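Local coordinates for protein cephalosporin acylase (Bacillus halodurans, PDB 2NLZ) that probably cleaves amide bonds as an N-terminal nucleophile hydrolase related to gamma-glutamyltranspeptidases, at residues Asn46-Ala51 against Leu361-Asp365; Ile52-Thr56 against Trp126-Ala130; Asn369-Phe373 against Pro432-Phe436. The protein carries 1 engineered substitution. All coordinates share one frame; numbering follows the deposited sequence.

Contact 1 (Asn46-Ala51 against Leu361-Asp365); sequences NAIDAA and LATAD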
loop_
_atom_site.group_PDB
_atom_site.type_symbol
_atom_site.label_atom_id
_atom_site.label_comp_id
_atom_site.label_asym_id
_atom_site.label_seq_id
_atom_site.Cartn_x
_atom_site.Cartn_y
_atom_site.Cartn_z
ATOM N N ASN D 46 9.835 38.774 -17.664
ATOM C CA ASN D 46 8.553 38.100 -17.787
ATOM C C ASN D 46 8.766 36.591 -17.954
ATOM O O ASN D 46 9.893 36.113 -17.880
ATOM C CB ASN D 46 7.711 38.698 -18.934
ATOM C CG ASN D 46 8.416 38.655 -20.290
ATOM O OD1 ASN D 46 9.116 37.695 -20.632
ATOM N ND2 ASN D 46 8.215 39.703 -21.075
ATOM N N ALA D 47 7.685 35.856 -18.193
ATOM C CA ALA D 47 7.724 34.399 -18.244
ATOM C C ALA D 47 8.683 33.881 -19.316
ATOM O O ALA D 47 9.327 32.846 -19.124
ATOM C CB ALA D 47 6.326 33.839 -18.446
ATOM N N ILE D 48 8.783 34.611 -20.428
ATOM C CA ILE D 48 9.689 34.255 -21.519
ATOM C C ILE D 48 11.135 34.408 -21.050
ATOM O O ILE D 48 11.949 33.485 -21.188
ATOM C CB ILE D 48 9.438 35.116 -22.787
ATOM C CG1 ILE D 48 8.078 34.797 -23.411
ATOM C CG2 ILE D 48 10.523 34.898 -23.824
ATOM C CD1 ILE D 48 6.941 35.715 -22.958
ATOM N N ASP D 49 11.445 35.568 -20.481
ATOM C CA ASP D 49 12.763 35.802 -19.918
ATOM C C ASP D 49 13.123 34.670 -18.976
ATOM O O ASP D 49 14.175 34.050 -19.128
ATOM C CB ASP D 49 12.813 37.133 -19.175
ATOM C CG ASP D 49 12.738 38.326 -20.100
ATOM O OD1 ASP D 49 13.576 38.427 -21.027
ATOM O OD2 ASP D 49 11.852 39.174 -19.879
ATOM N N ALA D 50 12.224 34.383 -18.030
ATOM C CA ALA D 50 12.417 33.312 -17.040
ATOM C C ALA D 50 12.671 31.938 -17.664
ATOM O O ALA D 50 13.476 31.162 -17.154
ATOM C CB ALA D 50 11.236 33.248 -16.078
ATOM N N ALA D 51 11.976 31.654 -18.766
ATOM C CA ALA D 51 12.127 30.406 -19.474
ATOM C C ALA D 51 13.549 30.286 -20.005
ATOM O O ALA D 51 14.190 29.246 -19.847
ATOM C CB ALA D 51 11.126 30.328 -20.596
ATOM N N LEU D 361 10.403 22.328 -18.823
ATOM C CA LEU D 361 10.417 23.567 -18.083
ATOM C C LEU D 361 9.079 24.247 -18.347
ATOM O O LEU D 361 8.572 24.210 -19.480
ATOM C CB LEU D 361 11.579 24.397 -18.633
ATOM C CG LEU D 361 11.962 25.844 -18.399
ATOM C CD1 LEU D 361 13.228 26.019 -19.181
ATOM C CD2 LEU D 361 10.904 26.829 -18.874
ATOM N N ALA D 362 8.500 24.862 -17.318
ATOM C CA ALA D 362 7.293 25.645 -17.521
ATOM C C ALA D 362 7.324 26.898 -16.685
ATOM O O ALA D 362 7.680 26.859 -15.506
ATOM C CB ALA D 362 6.055 24.834 -17.210
ATOM N N THR D 363 6.960 28.014 -17.311
ATOM C CA THR D 363 6.922 29.307 -16.641
ATOM C C THR D 363 5.625 30.071 -16.927
ATOM O O THR D 363 5.027 29.958 -18.007
ATOM C CB THR D 363 8.084 30.183 -17.079
ATOM O OG1 THR D 363 8.159 30.158 -18.504
ATOM C CG2 THR D 363 9.404 29.671 -16.520
ATOM N N ALA D 364 5.199 30.851 -15.942
ATOM C CA ALA D 364 4.048 31.736 -16.086
ATOM C C ALA D 364 4.242 32.980 -15.209
ATOM O O ALA D 364 4.920 32.919 -14.169
ATOM C CB ALA D 364 2.771 31.011 -15.714
ATOM N N ASP D 365 3.660 34.101 -15.630
ATOM C CA ASP D 365 3.721 35.330 -14.833
ATOM C C ASP D 365 2.359 35.945 -14.528
ATOM O O ASP D 365 1.316 35.405 -14.917
ATOM C CB ASP D 365 4.671 36.364 -15.467
ATOM C CG ASP D 365 4.218 36.840 -16.849
ATOM O OD1 ASP D 365 3.001 36.854 -17.128
ATOM O OD2 ASP D 365 5.092 37.233 -17.655
#

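Contact 2 (Ile52-Thr56 against Trp126-Ala130); sequences IATAT and WAELA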
loop_
_atom_site.group_PDB
_atom_site.type_symbol
_atom_site.label_atom_id
_atom_site.label_comp_id
_atom_site.label_asym_id
_atom_site.label_seq_id
_atom_site.Cartn_x
_atom_site.Cartn_y
_atom_site.Cartn_z
ATOM N N ILE D 52 14.041 31.362 -20.617
ATOM C CA ILE D 52 15.407 31.412 -21.142
ATOM C C ILE D 52 16.403 31.287 -19.992
ATOM O O ILE D 52 17.369 30.549 -20.089
ATOM C CB ILE D 52 15.653 32.691 -21.974
ATOM C CG1 ILE D 52 14.689 32.750 -23.163
ATOM C CG2 ILE D 52 17.075 32.743 -22.493
ATOM C CD1 ILE D 52 14.532 34.136 -23.774
ATOM N N ALA D 53 16.134 31.966 -18.888
ATOM C CA ALA D 53 16.996 31.867 -17.715
ATOM C C ALA D 53 17.160 30.421 -17.270
ATOM O O ALA D 53 18.272 29.919 -17.110
ATOM C CB ALA D 53 16.447 32.708 -16.577
ATOM N N THR D 54 16.026 29.759 -17.109
ATOM C CA THR D 54 15.963 28.384 -16.671
ATOM C C THR D 54 16.559 27.407 -17.686
ATOM O O THR D 54 17.187 26.425 -17.301
ATOM C CB THR D 54 14.503 28.000 -16.399
ATOM O OG1 THR D 54 13.873 29.035 -15.630
ATOM C CG2 THR D 54 14.427 26.687 -15.646
ATOM N N ALA D 55 16.361 27.674 -18.977
ATOM C CA ALA D 55 16.837 26.772 -20.018
ATOM C C ALA D 55 18.350 26.764 -20.041
ATOM O O ALA D 55 18.980 25.703 -20.014
ATOM C CB ALA D 55 16.291 27.178 -21.371
ATOM N N THR D 56 18.923 27.963 -20.071
ATOM C CA THR D 56 20.371 28.135 -20.107
ATOM C C THR D 56 21.008 27.652 -18.812
ATOM O O THR D 56 22.127 27.141 -18.829
ATOM C CB THR D 56 20.780 29.603 -20.363
ATOM O OG1 THR D 56 20.080 30.468 -19.461
ATOM C CG2 THR D 56 20.467 30.003 -21.788
ATOM N N TRP D 126 16.960 30.687 -28.039
ATOM C CA TRP D 126 17.050 31.560 -26.879
ATOM C C TRP D 126 16.957 33.011 -27.324
ATOM O O TRP D 126 16.083 33.746 -26.877
ATOM C CB TRP D 126 18.363 31.347 -26.110
ATOM C CG TRP D 126 18.585 29.962 -25.564
ATOM C CD1 TRP D 126 17.633 29.041 -25.241
ATOM C CD2 TRP D 126 19.849 29.361 -25.241
ATOM N NE1 TRP D 126 18.226 27.892 -24.764
ATOM C CE2 TRP D 126 19.585 28.066 -24.751
ATOM C CE3 TRP D 126 21.181 29.793 -25.324
ATOM C CZ2 TRP D 126 20.605 27.195 -24.346
ATOM C CZ3 TRP D 126 22.190 28.923 -24.931
ATOM C CH2 TRP D 126 21.894 27.641 -24.444
ATOM N N ALA D 127 17.858 33.404 -28.219
ATOM C CA ALA D 127 17.948 34.778 -28.719
ATOM C C ALA D 127 16.647 35.301 -29.332
ATOM O O ALA D 127 16.186 36.393 -28.973
ATOM C CB ALA D 127 19.082 34.897 -29.720
ATOM N N GLU D 128 16.067 34.522 -30.248
ATOM C CA GLU D 128 14.805 34.885 -30.887
ATOM C C GLU D 128 13.646 35.015 -29.900
ATOM O O GLU D 128 12.768 35.859 -30.083
ATOM C CB GLU D 128 14.435 33.891 -31.988
ATOM C CG GLU D 128 14.753 34.376 -33.407
ATOM C CD GLU D 128 13.772 35.411 -33.938
ATOM O OE1 GLU D 128 12.562 35.304 -33.661
ATOM O OE2 GLU D 128 14.222 36.330 -34.651
ATOM N N LEU D 129 13.651 34.182 -28.865
ATOM C CA LEU D 129 12.631 34.237 -27.834
ATOM C C LEU D 129 12.762 35.540 -27.055
ATOM O O LEU D 129 11.760 36.180 -26.738
ATOM C CB LEU D 129 12.783 33.044 -26.897
ATOM C CG LEU D 129 11.572 32.243 -26.422
ATOM C CD1 LEU D 129 10.369 32.443 -27.304
ATOM C CD2 LEU D 129 11.952 30.770 -26.394
ATOM N N ALA D 130 14.006 35.930 -26.778
ATOM C CA ALA D 130 14.308 37.148 -26.031
ATOM C C ALA D 130 13.942 38.382 -26.835
ATOM O O ALA D 130 13.224 39.260 -26.346
ATOM C CB ALA D 130 15.778 37.187 -25.652
#

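Contact 3 (Asn369-Phe373 against Pro432-Phe436); sequences NMVSF and PIGPF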
loop_
_atom_site.group_PDB
_atom_site.type_symbol
_atom_site.label_atom_id
_atom_site.label_comp_id
_atom_site.label_asym_id
_atom_site.label_seq_id
_atom_site.Cartn_x
_atom_site.Cartn_y
_atom_site.Cartn_z
ATOM N N ASN D 369 1.405 35.973 -19.308
ATOM C CA ASN D 369 2.360 35.262 -20.155
ATOM C C ASN D 369 2.706 33.885 -19.587
ATOM O O ASN D 369 2.819 33.720 -18.367
ATOM C CB ASN D 369 3.614 36.088 -20.379
ATOM C CG ASN D 369 3.304 37.468 -20.894
ATOM O OD1 ASN D 369 2.606 37.628 -21.894
ATOM N ND2 ASN D 369 3.817 38.482 -20.209
ATOM N N MET D 370 2.830 32.901 -20.480
ATOM C CA MET D 370 3.048 31.502 -20.103
ATOM C C MET D 370 3.893 30.810 -21.162
ATOM O O MET D 370 3.688 31.047 -22.368
ATOM C CB MET D 370 1.711 30.759 -19.967
ATOM C CG MET D 370 0.796 31.329 -18.896
ATOM S SD MET D 370 -0.275 30.150 -18.076
ATOM C CE MET D 370 -1.600 30.098 -19.258
ATOM N N VAL D 371 4.840 29.968 -20.737
ATOM C CA VAL D 371 5.638 29.212 -21.712
ATOM C C VAL D 371 5.886 27.745 -21.372
ATOM O O VAL D 371 6.168 27.388 -20.232
ATOM C CB VAL D 371 6.957 29.953 -22.153
ATOM C CG1 VAL D 371 7.388 30.983 -21.135
ATOM C CG2 VAL D 371 8.101 28.969 -22.493
ATOM N N SER D 372 5.737 26.913 -22.397
ATOM C CA SER D 372 6.157 25.525 -22.398
ATOM C C SER D 372 7.469 25.448 -23.174
ATOM O O SER D 372 7.486 25.695 -24.375
ATOM C CB SER D 372 5.096 24.693 -23.114
ATOM O OG SER D 372 5.329 23.300 -23.014
ATOM N N PHE D 373 8.564 25.123 -22.490
ATOM C CA PHE D 373 9.886 25.092 -23.115
ATOM C C PHE D 373 10.543 23.762 -22.887
ATOM O O PHE D 373 10.491 23.229 -21.786
ATOM C CB PHE D 373 10.805 26.174 -22.535
ATOM C CG PHE D 373 12.075 26.371 -23.312
ATOM C CD1 PHE D 373 12.136 27.309 -24.340
ATOM C CD2 PHE D 373 13.213 25.617 -23.028
ATOM C CE1 PHE D 373 13.311 27.490 -25.070
ATOM C CE2 PHE D 373 14.393 25.788 -23.758
ATOM C CZ PHE D 373 14.447 26.731 -24.771
ATOM N N PRO D 432 -6.042 30.876 -21.988
ATOM C CA PRO D 432 -4.934 29.980 -21.720
ATOM C C PRO D 432 -5.135 29.293 -20.376
ATOM O O PRO D 432 -5.471 29.948 -19.372
ATOM C CB PRO D 432 -3.745 30.928 -21.634
ATOM C CG PRO D 432 -4.312 32.166 -21.044
ATOM C CD PRO D 432 -5.718 32.267 -21.618
ATOM N N ILE D 433 -4.959 27.979 -20.349
ATOM C CA ILE D 433 -4.910 27.337 -19.045
ATOM C C ILE D 433 -3.475 26.937 -18.656
ATOM O O ILE D 433 -3.130 26.975 -17.479
ATOM C CB ILE D 433 -6.020 26.262 -18.800
ATOM C CG1 ILE D 433 -5.593 24.891 -19.270
ATOM C CG2 ILE D 433 -7.381 26.672 -19.421
ATOM C CD1 ILE D 433 -6.445 23.837 -18.642
ATOM N N GLY D 434 -2.627 26.615 -19.629
ATOM C CA GLY D 434 -1.204 26.499 -19.305
ATOM C C GLY D 434 -0.263 25.569 -20.055
ATOM O O GLY D 434 -0.665 24.819 -20.961
ATOM N N PRO D 435 1.026 25.634 -19.686
ATOM C CA PRO D 435 2.046 24.770 -20.260
ATOM C C PRO D 435 2.176 23.442 -19.509
ATOM O O PRO D 435 2.000 23.387 -18.283
ATOM C CB PRO D 435 3.315 25.601 -20.115
ATOM C CG PRO D 435 3.074 26.431 -18.881
ATOM C CD PRO D 435 1.586 26.579 -18.705
ATOM N N PHE D 436 2.464 22.386 -20.264
ATOM C CA PHE D 436 2.724 21.076 -19.696
ATOM C C PHE D 436 3.712 20.354 -20.601
ATOM O O PHE D 436 3.870 20.719 -21.770
ATOM C CB PHE D 436 1.429 20.267 -19.554
ATOM C CG PHE D 436 0.843 19.818 -20.866
ATOM C CD1 PHE D 436 -0.046 20.619 -21.541
ATOM C CD2 PHE D 436 1.176 18.582 -21.413
ATOM C CE1 PHE D 436 -0.584 20.216 -22.729
ATOM C CE2 PHE D 436 0.642 18.174 -22.609
ATOM C CZ PHE D 436 -0.242 18.991 -23.267
#

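Contact 1 (Asn46-Ala51 against Leu361-Asp365)
D365 meets the start of helix 47-61 at A47. Its OD2 accepts from A47 N at 3.0 Å. The donor comes from the anti side of the carboxylate, 34° out of its plane. The side chain reaches it because CG lies between the backbone N and the carbonyl carbon (chi1 63°), which places the carboxylate beside A47 N. OD1 takes the backbone N of N369, so both oxygens are engaged. An asparagine here, lacking the charge and one carboxylate oxygen, would probably leave A47 N or N369 N facing an amide NH2 in place of an acceptor.

N46 caps the helix itself. Its OD1 accepts from D49 N at 3.2 Å and weakly from I48 N. In return, D49 OD2 accepts from N46 N at 3.0 Å through its anti lone pair. This is a capping box. Further along, A50 CB touches T363 CG2 at 4.0 Å. L361 reaches across with an extended chain, CG anti to the backbone N (chi1 170°). Its CD2 rests on A51 CB at 3.9 Å, while CD1 lies by A51 O. The axes approach to 7.3 Å, and small alanines suit that distance. A capped helix laid nearly antiparallel on a strand fits the helix-on-sheet layering of the Ntn-hydrolase fold.

Contact 2 (Ile52-Thr56 against Trp126-Ala130)
I52 pushes its CD1 into a notch on helix 122-133. The notch is formed by one turn of backbone and its short side chains. W126 O forms one wall, 3.5 Å from I52 CD1. L129 CB and A130 CB form others, at 3.7 Å and 3.8 Å from the same methyl, which also lies against the backbone N of A130. The second branch, I52 CG2, meets W126 CB at 4.1 Å. With CG1 anti to the carbonyl carbon (chi1 -60°), the longer branch is the one that enters the notch.

The two helices run antiparallel, at 168°, with segment axes 11.0 Å apart. Both lie on strand 370-376, where F373 touches A55, W126 and L129. They thus belong to a helical layer against a sheet, as in the alpha-beta-beta-alpha sandwich of Ntn hydrolases.

The W126 indole spans the gap at the other end. T56 CG2 stands over the six-membered ring, 3.4 Å from its centroid and 6° off the normal, in a CH-pi contact. The methyl is the bump and the flat ring is its seat. A55 offers only a small CB, so the five-membered ring can come close, with NE1 4.0 Å from A55 CB. That NE1 hydrogen bonds to Q375 OE1 on strand 370-376. L138 of the neighbouring helix 138-141 packs on both I52 and A130.

Contact 3 (Asn369-Phe373 against Pro432-Phe436)
M370 and S372 face P432-P435 across two strands that run nearly parallel, 23° apart, yet share no hydrogen bond. The segment axes come within 5.9 Å. The strands meet by their faces, and their backbone bonds go to other neighbours. M370 pairs with W77, V371 with T363, and I433 with L426.

P435 is the main piece of the second strand. Its CB sits 3.4 Å from V371 O and 3.6 Å from S372 CB, so ring carbons, and no N-H, are turned to the first strand. M370 fills the space alongside. Its chain bends at chi2 and chi3, and this brings CE against P432 CB and G434 CA, 3.6 Å from the latter. SD is 4.1 Å from P435 CD. The M370 side chain runs at about a right angle to the side chains of P432 and P435.

Opposite L426 the strand takes up an extra residue: I433 and G434 together form a classic bulge. The backbone angles of G434 by themselves call for glycine, because a CB would press on the carbonyl O of I433. Such a CB would also run into P435 CD. The I433 side chain points away from strand 370-376 and packs on F5 of the second subunit.

With S372 OG anti to the backbone N (chi1 -172°), it lies 3.2 Å from F436 O, but its hydrogen bonds are with Y360 OH and G424 O. The contact between the strands is therefore a matter of apolar fit. Sulfur, methyl and proline carbons do the joining, and the buried hydroxyl has its partners outside the two strands. This agrees with two sheets stacked face to face, as in an Ntn-hydrolase sandwich.

All three contacts are buried. Contact 3 differs in that P432 is partly exposed and I433 touches the second subunit; no other chain touches contacts 1 and 2. Contacts 1 and 2 share helix 47-61, with its start in contact 1 and its middle in contact 2. L361 of contact 1 also packs on T54 and A55. Contacts 1 and 3 use adjacent strands, 359-365 and 370-376, joined by backbone bonds such as T363 to V371. Contact 2 joins helix to helix, contact 1 helix to strand, contact 3 strand to strand. Polar capping marks contact 1, at a helix end. Contact 2 relies on an aromatic face and aliphatic plugs, contact 3 on proline and methionine.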